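Long-range contacts in putative uncharacterized protein PH0594 (Pyrococcus horikoshii, PDB 4HXF), which is probably a serine peptidase of the prolyl oligopeptidase family, an acylaminoacyl peptidase that assembles into self-compartmentalizing hexamers: residues W200-W205 and E215-Y220; G387-Y392 and G417-S422; A475-D480 and L528-N533. All coordinates share one frame; numbering follows the deposited sequence. Where two conformers were deposited one is given.

Contact 1: W200-W205 and E215-Y220; sequences WDIYLW and EKVSFY
Asp201 OD1 is held by two groups: the backbone N of Lys216 donates to it over 3.0 Å, arriving nearly along its C-O bond, and His189 ND1 of a nearby loop is hydrogen-bonded to the same oxygen. The setting is the outer edge of a beta-propeller blade, where strand 200-206 pairs antiparallel with strand 209-217 and the chain then crosses to strand 219-224 of the next blade. Trp200 and Val217 form a hydrogen-bonded pair, with Trp200 N to Val217 O at 2.8 Å and Val217 N to Trp200 O at 2.9 Å. Lys216 and Val217 together stand opposite Trp200 as a G1 beta bulge, and Lys216 sits at the positive phi expected of its first residue.

The two acidic side chains run side by side, their carboxylate planes 84° apart and Asp201 OD1 just 3.1 Å from Glu215 OE2. That closeness is probably eased by the donors to OD1 and by the salt bridge of Glu215 OE1 to Lys212.

Past the corner at Ser218 the contact turns apolar. With chi1 at 61°, Tyr220 CG lies between its backbone N and carbonyl carbon, and the side chain runs alongside Trp200. Tyr220 CB sits squarely over the indole's five-membered ring, a CH-pi contact, while CD1 covers the rim of the six-membered ring 3.5 Å from Trp200 CZ2. The two rings meet obliquely, planes 41° apart. On the same side of the strand as Trp200, Ile202 CD1 meets Val217 CG2, the side chains crossing at about a right angle, and touches the edge of the Phe219 ring. The same methyl comes within 3.4 Å of Phe219 O, a buried carbonyl oxygen with no polar partner in the model.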
# COMPACT_ATOMS: atom_id res chain seq x y z
N TRP A 200 -50.03 -10.69 4.99
CA TRP A 200 -49.54 -9.55 4.21
C TRP A 200 -50.66 -8.62 3.84
O TRP A 200 -51.83 -8.99 3.81
CB TRP A 200 -49.00 -10.07 2.84
CG TRP A 200 -47.70 -10.83 2.96
CD1 TRP A 200 -46.37 -10.30 2.86
CD2 TRP A 200 -47.55 -12.26 3.16
NE1 TRP A 200 -45.46 -11.29 2.98
CE2 TRP A 200 -46.11 -12.52 3.20
CE3 TRP A 200 -48.42 -13.30 3.43
CZ2 TRP A 200 -45.60 -13.78 3.39
CZ3 TRP A 200 -47.90 -14.56 3.57
CH2 TRP A 200 -46.51 -14.79 3.65
N ASP A 201 -50.28 -7.38 3.59
CA ASP A 201 -51.09 -6.39 2.89
C ASP A 201 -50.48 -6.21 1.51
O ASP A 201 -49.24 -6.22 1.40
CB ASP A 201 -51.11 -5.07 3.63
CG ASP A 201 -51.63 -5.21 5.07
OD1 ASP A 201 -52.44 -6.11 5.36
OD2 ASP A 201 -51.21 -4.37 5.86
N ILE A 202 -51.29 -6.16 0.48
CA ILE A 202 -50.79 -6.07 -0.87
C ILE A 202 -51.34 -4.81 -1.53
O ILE A 202 -52.55 -4.50 -1.49
CB ILE A 202 -51.19 -7.34 -1.69
CG1 ILE A 202 -50.78 -8.62 -0.98
CG2 ILE A 202 -50.70 -7.29 -3.17
CD1 ILE A 202 -51.18 -9.95 -1.67
N TYR A 203 -50.40 -4.06 -2.11
CA TYR A 203 -50.73 -2.77 -2.75
C TYR A 203 -50.36 -2.74 -4.21
O TYR A 203 -49.48 -3.45 -4.65
CB TYR A 203 -49.97 -1.63 -2.08
CG TYR A 203 -50.19 -1.52 -0.64
CD1 TYR A 203 -51.15 -0.64 -0.13
CD2 TYR A 203 -49.42 -2.27 0.27
CE1 TYR A 203 -51.37 -0.56 1.24
CE2 TYR A 203 -49.64 -2.16 1.64
CZ TYR A 203 -50.61 -1.30 2.09
OH TYR A 203 -50.87 -1.17 3.46
N LEU A 204 -51.06 -1.90 -4.97
CA LEU A 204 -50.71 -1.63 -6.37
C LEU A 204 -50.21 -0.20 -6.37
O LEU A 204 -50.95 0.74 -5.93
CB LEU A 204 -51.94 -1.79 -7.24
CG LEU A 204 -51.66 -1.86 -8.72
CD1 LEU A 204 -50.74 -3.05 -9.08
CD2 LEU A 204 -53.02 -1.89 -9.43
N TRP A 205 -48.98 -0.03 -6.82
CA TRP A 205 -48.22 1.24 -6.75
C TRP A 205 -47.92 1.72 -8.16
O TRP A 205 -47.53 0.97 -9.05
CB TRP A 205 -46.96 1.04 -5.94
CG TRP A 205 -46.25 2.28 -5.49
CD1 TRP A 205 -46.22 2.86 -4.22
CD2 TRP A 205 -45.35 3.10 -6.32
NE1 TRP A 205 -45.42 3.95 -4.23
CE2 TRP A 205 -44.87 4.15 -5.45
CE3 TRP A 205 -44.87 3.00 -7.58
CZ2 TRP A 205 -43.96 5.11 -5.87
CZ3 TRP A 205 -43.96 4.01 -8.04
CH2 TRP A 205 -43.52 5.03 -7.20
N GLU A 215 -55.98 -6.98 2.21
CA GLU A 215 -55.61 -6.68 3.56
C GLU A 215 -55.59 -7.95 4.38
O GLU A 215 -56.64 -8.64 4.42
CB GLU A 215 -56.66 -5.71 4.09
CG GLU A 215 -56.60 -5.60 5.56
CD GLU A 215 -55.87 -4.41 6.03
OE1 GLU A 215 -56.47 -3.30 5.88
OE2 GLU A 215 -54.78 -4.60 6.62
N LYS A 216 -54.49 -8.22 5.06
CA LYS A 216 -54.31 -9.36 5.98
C LYS A 216 -54.67 -10.68 5.32
O LYS A 216 -55.59 -11.44 5.79
CB LYS A 216 -55.05 -9.12 7.29
CG LYS A 216 -54.61 -10.02 8.40
CD LYS A 216 -55.22 -9.52 9.77
CE LYS A 216 -54.72 -10.32 10.92
NZ LYS A 216 -54.94 -9.42 12.15
N VAL A 217 -53.98 -10.94 4.22
CA VAL A 217 -54.20 -12.20 3.45
C VAL A 217 -52.94 -13.06 3.63
O VAL A 217 -51.82 -12.54 3.97
CB VAL A 217 -54.46 -11.95 1.99
CG1 VAL A 217 -55.90 -11.38 1.82
CG2 VAL A 217 -53.36 -11.06 1.40
N SER A 218 -53.02 -14.39 3.38
CA SER A 218 -51.87 -15.27 3.68
C SER A 218 -51.24 -15.65 2.36
O SER A 218 -50.67 -16.74 2.23
CB SER A 218 -52.37 -16.53 4.45
OG SER A 218 -52.79 -16.17 5.75
N PHE A 219 -51.27 -14.74 1.37
CA PHE A 219 -50.49 -14.89 0.15
C PHE A 219 -49.80 -13.61 -0.20
O PHE A 219 -50.15 -12.55 0.34
CB PHE A 219 -51.28 -15.42 -1.03
CG PHE A 219 -52.67 -14.84 -1.28
CD1 PHE A 219 -53.70 -15.73 -1.68
CD2 PHE A 219 -52.90 -13.50 -1.39
CE1 PHE A 219 -54.96 -15.20 -2.04
CE2 PHE A 219 -54.19 -12.97 -1.70
CZ PHE A 219 -55.18 -13.83 -2.02
N TYR A 220 -48.75 -13.70 -1.01
CA TYR A 220 -48.07 -12.51 -1.54
C TYR A 220 -47.90 -12.68 -3.03
O TYR A 220 -48.06 -13.78 -3.58
CB TYR A 220 -46.74 -12.25 -0.76
CG TYR A 220 -45.74 -13.38 -0.88
CD1 TYR A 220 -45.79 -14.48 -0.01
CD2 TYR A 220 -44.68 -13.33 -1.77
CE1 TYR A 220 -44.85 -15.49 -0.01
CE2 TYR A 220 -43.75 -14.41 -1.81
CZ TYR A 220 -43.90 -15.48 -0.98
OH TYR A 220 -42.99 -16.56 -0.96

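Contact 2: G387-Y392 and G417-S422; sequences GPKGMY and GSNGYS. With Y3A (N-[(benzyloxy)carbonyl]glycyl-N-[(2S,3R)-4-chloro-3-hydroxy-1-phenylbutan-2-yl]glycinamide), chain B.
Lys389 and Asn419 cross obliquely, the aliphatic part of the lysine passing the carboxamide so that Lys389 CE lies 3.6 Å from Asn419 OD1. The lysine chain is fully extended, CG anti to the backbone N (chi1 -159°), and carries NZ past the asparagine to Ser241 O and His243 ND1. Asn419 divides its amide: OD1 accepts from Gly420 N at 2.9 Å, with the donor tilted from the amide plane, while ND2 donates to OE1 of Glu263, a residue of a magnesium site, and to a water that donates to Lys389 O. On the other side Met391, bent only at its last torsion (chi3 72°), lays CG 3.3 Å from Asn419 O and SD 3.6 Å from Gly420 CA.

Between these side chains, Asn419 N donates to Gly390 O at 2.8 Å, and Lys389 CA makes a CA-H...O contact to Gly417 O. An inverse gamma turn centred on Lys389 follows the cis peptide bond to Pro388. Gly387, just before the cis bond, holds the inhibitor's backbone amide N4 through its O. Gly387 N donates to inhibitor O4 (2.8 Å) and, with Tyr467 N, probably forms the oxyanion hole of an alpha/beta-hydrolase serine peptidase.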
# COMPACT_ATOMS: atom_id res chain seq x y z
N GLY A 387 -36.48 -28.92 9.29
CA GLY A 387 -37.78 -28.45 9.08
C GLY A 387 -38.47 -28.09 10.37
O GLY A 387 -38.16 -27.08 10.94
N PRO A 388 -39.51 -28.82 10.77
CA PRO A 388 -39.79 -30.23 10.45
C PRO A 388 -40.33 -30.43 9.07
O PRO A 388 -40.24 -31.53 8.59
CB PRO A 388 -40.80 -30.72 11.50
CG PRO A 388 -41.23 -29.52 12.26
CD PRO A 388 -40.22 -28.40 12.03
N LYS A 389 -40.87 -29.41 8.42
CA LYS A 389 -41.48 -29.60 7.08
C LYS A 389 -40.38 -29.47 5.97
O LYS A 389 -40.61 -28.89 4.87
CB LYS A 389 -42.59 -28.56 6.84
CG LYS A 389 -43.58 -29.01 5.73
CD LYS A 389 -44.65 -27.95 5.48
CE LYS A 389 -45.55 -28.38 4.39
NZ LYS A 389 -46.52 -27.30 3.93
N GLY A 390 -39.25 -30.16 6.20
CA GLY A 390 -38.35 -30.54 5.13
C GLY A 390 -38.72 -31.83 4.42
O GLY A 390 -39.76 -32.41 4.72
N MET A 391 -37.87 -32.27 3.51
CA MET A 391 -38.21 -33.48 2.78
C MET A 391 -36.93 -34.10 2.22
O MET A 391 -36.10 -33.38 1.61
CB MET A 391 -39.15 -33.13 1.64
CG MET A 391 -39.73 -34.39 0.94
SD MET A 391 -40.80 -34.03 -0.44
CE MET A 391 -39.54 -33.49 -1.62
N TYR A 392 -36.73 -35.39 2.49
CA TYR A 392 -35.69 -36.15 1.84
C TYR A 392 -36.31 -36.93 0.66
O TYR A 392 -37.51 -37.14 0.55
CB TYR A 392 -35.12 -37.24 2.77
CG TYR A 392 -34.03 -36.76 3.74
CD1 TYR A 392 -33.90 -37.36 4.99
CD2 TYR A 392 -33.08 -35.84 3.37
CE1 TYR A 392 -32.93 -36.96 5.89
CE2 TYR A 392 -32.06 -35.45 4.27
CZ TYR A 392 -32.00 -36.07 5.53
OH TYR A 392 -31.01 -35.65 6.37
N GLY A 417 -44.85 -34.79 9.66
CA GLY A 417 -44.33 -33.44 9.69
C GLY A 417 -43.60 -33.06 8.41
O GLY A 417 -43.46 -31.85 8.14
N SER A 418 -43.09 -34.02 7.62
CA SER A 418 -42.34 -33.73 6.42
C SER A 418 -43.22 -33.10 5.36
O SER A 418 -44.49 -33.36 5.29
CB SER A 418 -41.77 -34.97 5.84
OG SER A 418 -40.85 -35.68 6.71
N ASN A 419 -42.59 -32.36 4.49
CA ASN A 419 -43.21 -32.00 3.20
C ASN A 419 -43.30 -33.15 2.26
O ASN A 419 -42.65 -34.17 2.43
CB ASN A 419 -42.42 -30.85 2.53
CG ASN A 419 -43.33 -29.86 1.81
OD1 ASN A 419 -44.48 -30.17 1.48
ND2 ASN A 419 -42.83 -28.63 1.64
N GLY A 420 -44.18 -33.04 1.26
CA GLY A 420 -44.30 -33.99 0.20
C GLY A 420 -45.48 -34.92 0.20
O GLY A 420 -45.67 -35.75 -0.70
N TYR A 421 -46.35 -34.74 1.18
CA TYR A 421 -47.47 -35.58 1.44
C TYR A 421 -48.69 -34.67 1.66
O TYR A 421 -48.71 -33.53 1.24
CB TYR A 421 -47.13 -36.45 2.66
CG TYR A 421 -45.87 -37.24 2.39
CD1 TYR A 421 -44.63 -36.71 2.73
CD2 TYR A 421 -45.89 -38.48 1.80
CE1 TYR A 421 -43.47 -37.35 2.38
CE2 TYR A 421 -44.67 -39.15 1.50
CZ TYR A 421 -43.48 -38.58 1.86
OH TYR A 421 -42.34 -39.25 1.49
N SER A 422 -49.73 -35.21 2.27
CA SER A 422 -50.90 -34.43 2.55
C SER A 422 -50.57 -33.32 3.51
O SER A 422 -49.58 -33.32 4.31
CB SER A 422 -52.06 -35.23 3.17
OG SER A 422 -51.75 -35.72 4.47
N3 Y3A B . -37.86 -23.16 7.83
CA3 Y3A B . -38.00 -23.80 9.16
C3 Y3A B . -36.61 -23.70 9.80
O3 Y3A B . -35.71 -22.94 9.51
C4 Y3A B . -34.05 -25.83 10.48
O4 Y3A B . -34.69 -27.04 10.30
CA4 Y3A B . -34.94 -24.94 11.33
N4 Y3A B . -36.27 -24.95 10.66
CB4 Y3A B . -35.33 -25.52 12.72
CG4 Y3A B . -36.22 -24.62 13.51
CD1 Y3A B . -35.87 -23.34 13.98
CD2 Y3A B . -37.48 -25.08 13.89
CE1 Y3A B . -36.72 -22.54 14.73
CE2 Y3A B . -38.34 -24.30 14.64
CZ4 Y3A B . -37.98 -23.04 15.02
C15 Y3A B . -33.29 -25.11 9.30
O HOH W 1 -39.94 -28.34 2.36

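Contact 3: A475-D480 and L528-N533; sequences ALTQSD and LFYAKN
Thr477, Asn533 and Tyr530 bury the most surface here, and Thr477 meets both of the others. Its carbonyl takes the amide of Asn533, ND2 to Thr477 O at 2.9 Å with an N-H...O angle of 154°. The donor lies in the carbonyl plane and the oxygen nearly in the amide plane, which favours this rotation of the carboxamide.

The threonine side chain packs on Tyr530. Thr477 CB is 3.6 Å from Tyr530 CB, the two side chains crossing at about a right angle, and the methyl CG2 reaches Tyr530 O at 3.5 Å. Thr477 OG1, hydrogen-bonded back to Trp474 O, also accepts from Gln478 NE2 at 3.1 Å. A bend in the Gln478 chain (chi2 -58°) brings that nitrogen over one face of the Tyr530 ring, 3.4 Å from Tyr530 CD2, with the amide almost perpendicular to the ring.

The Tyr530 ring also meets Trp474 edge-to-face, and its OH bonds Lys524 O. The contact thus joins the C-terminal end of helix 467-478, which packs against helix 436-451 and strand 460-465, to the 3-10 segment ahead of strand 538-543, which Leu528 and Ala531 seat on helix 552-563.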
# COMPACT_ATOMS: atom_id res chain seq x y z
N ALA A 475 -32.83 -38.05 20.26
CA ALA A 475 -32.60 -39.47 20.12
C ALA A 475 -31.57 -39.99 21.15
O ALA A 475 -31.75 -41.06 21.79
CB ALA A 475 -32.07 -39.78 18.72
N LEU A 476 -30.54 -39.18 21.37
CA LEU A 476 -29.49 -39.64 22.31
C LEU A 476 -29.97 -39.54 23.74
O LEU A 476 -29.48 -40.24 24.64
CB LEU A 476 -28.20 -38.83 22.15
CG LEU A 476 -27.19 -39.40 21.17
CD1 LEU A 476 -27.68 -39.96 19.86
CD2 LEU A 476 -25.91 -38.50 21.12
N THR A 477 -30.98 -38.71 23.97
CA THR A 477 -31.58 -38.62 25.29
C THR A 477 -32.72 -39.59 25.53
O THR A 477 -33.10 -39.89 26.66
CB THR A 477 -32.15 -37.23 25.66
OG1 THR A 477 -33.30 -36.94 24.88
CG2 THR A 477 -31.12 -36.08 25.62
N GLN A 478 -33.30 -40.19 24.44
CA GLN A 478 -34.51 -40.99 24.61
C GLN A 478 -34.32 -42.45 24.20
O GLN A 478 -35.22 -43.25 24.44
CB GLN A 478 -35.60 -40.41 23.73
CG GLN A 478 -36.01 -38.97 24.05
CD GLN A 478 -36.49 -38.81 25.47
OE1 GLN A 478 -37.23 -39.66 26.00
NE2 GLN A 478 -36.11 -37.65 26.09
N SER A 479 -33.20 -42.81 23.61
CA SER A 479 -33.01 -44.16 23.14
C SER A 479 -31.60 -44.57 23.47
O SER A 479 -30.70 -43.72 23.57
CB SER A 479 -33.15 -44.15 21.65
OG SER A 479 -32.89 -45.38 20.95
N ASP A 480 -31.42 -45.85 23.63
CA ASP A 480 -30.10 -46.40 23.80
C ASP A 480 -29.63 -47.08 22.51
O ASP A 480 -28.60 -47.76 22.50
CB ASP A 480 -30.07 -47.40 25.00
CG ASP A 480 -30.43 -46.76 26.35
OD1 ASP A 480 -30.05 -45.60 26.61
OD2 ASP A 480 -31.09 -47.47 27.17
N LEU A 528 -32.43 -30.66 26.33
CA LEU A 528 -31.63 -30.13 27.43
C LEU A 528 -31.99 -30.76 28.75
O LEU A 528 -31.11 -31.11 29.56
CB LEU A 528 -31.72 -28.59 27.51
CG LEU A 528 -30.73 -27.94 28.47
CD1 LEU A 528 -29.36 -28.04 27.86
CD2 LEU A 528 -31.10 -26.42 28.65
N PHE A 529 -33.27 -30.94 28.99
CA PHE A 529 -33.74 -31.39 30.30
C PHE A 529 -33.49 -32.88 30.56
O PHE A 529 -33.65 -33.38 31.70
CB PHE A 529 -35.19 -31.06 30.45
CG PHE A 529 -35.43 -29.64 30.54
CD1 PHE A 529 -35.55 -28.87 29.43
CD2 PHE A 529 -35.28 -29.00 31.77
CE1 PHE A 529 -35.64 -27.52 29.50
CE2 PHE A 529 -35.34 -27.60 31.89
CZ PHE A 529 -35.57 -26.85 30.72
N TYR A 530 -33.13 -33.62 29.51
CA TYR A 530 -32.85 -35.05 29.58
C TYR A 530 -31.44 -35.40 29.33
O TYR A 530 -31.08 -36.56 29.06
CB TYR A 530 -33.73 -35.75 28.49
CG TYR A 530 -35.24 -35.48 28.65
CD1 TYR A 530 -35.86 -34.43 27.97
CD2 TYR A 530 -36.08 -36.40 29.24
CE1 TYR A 530 -37.20 -34.22 28.04
CE2 TYR A 530 -37.49 -36.21 29.24
CZ TYR A 530 -38.02 -35.11 28.61
OH TYR A 530 -39.37 -34.88 28.79
N ALA A 531 -30.57 -34.38 29.41
CA ALA A 531 -29.10 -34.58 29.21
C ALA A 531 -28.51 -35.71 30.03
O ALA A 531 -27.59 -36.36 29.54
CB ALA A 531 -28.44 -33.24 29.56
N LYS A 532 -28.98 -35.94 31.25
CA LYS A 532 -28.43 -37.02 32.08
C LYS A 532 -28.51 -38.40 31.42
O LYS A 532 -27.77 -39.29 31.73
CB LYS A 532 -29.00 -36.99 33.51
CG LYS A 532 -30.44 -37.40 33.53
CD LYS A 532 -31.08 -37.45 34.94
CE LYS A 532 -32.63 -37.29 34.81
N ASN A 533 -29.44 -38.55 30.50
CA ASN A 533 -29.67 -39.83 29.85
C ASN A 533 -28.66 -40.20 28.79
O ASN A 533 -28.67 -41.39 28.30
CB ASN A 533 -31.05 -39.84 29.16
CG ASN A 533 -32.23 -39.75 30.11
OD1 ASN A 533 -32.11 -39.90 31.33
ND2 ASN A 533 -33.42 -39.55 29.54

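Overall arrangement
Contact 2 is the buried one, centred about 13 Å from the middle of the chain; contacts 1 and 3 are only partly buried and lie in different domains, propeller and hydrolase, their centres about 44 Å apart. No structural element is shared. Contact 1 relies on paired strand backbones and aromatic cover, contact 2 on two irregular loops rich in glycine beside the inhibitor, and contact 3 on a side-chain amide meeting a helix-end carbonyl. Contacts 1 and 2 approach the same magnesium site: the side chains of Tyr220 and Lys389 are each about 6 Å, nearest atoms, from that of Asp244. Contact 3 is far from the metal and inhibitor sites, but Leu528 and Phe529 pack on a second subunit.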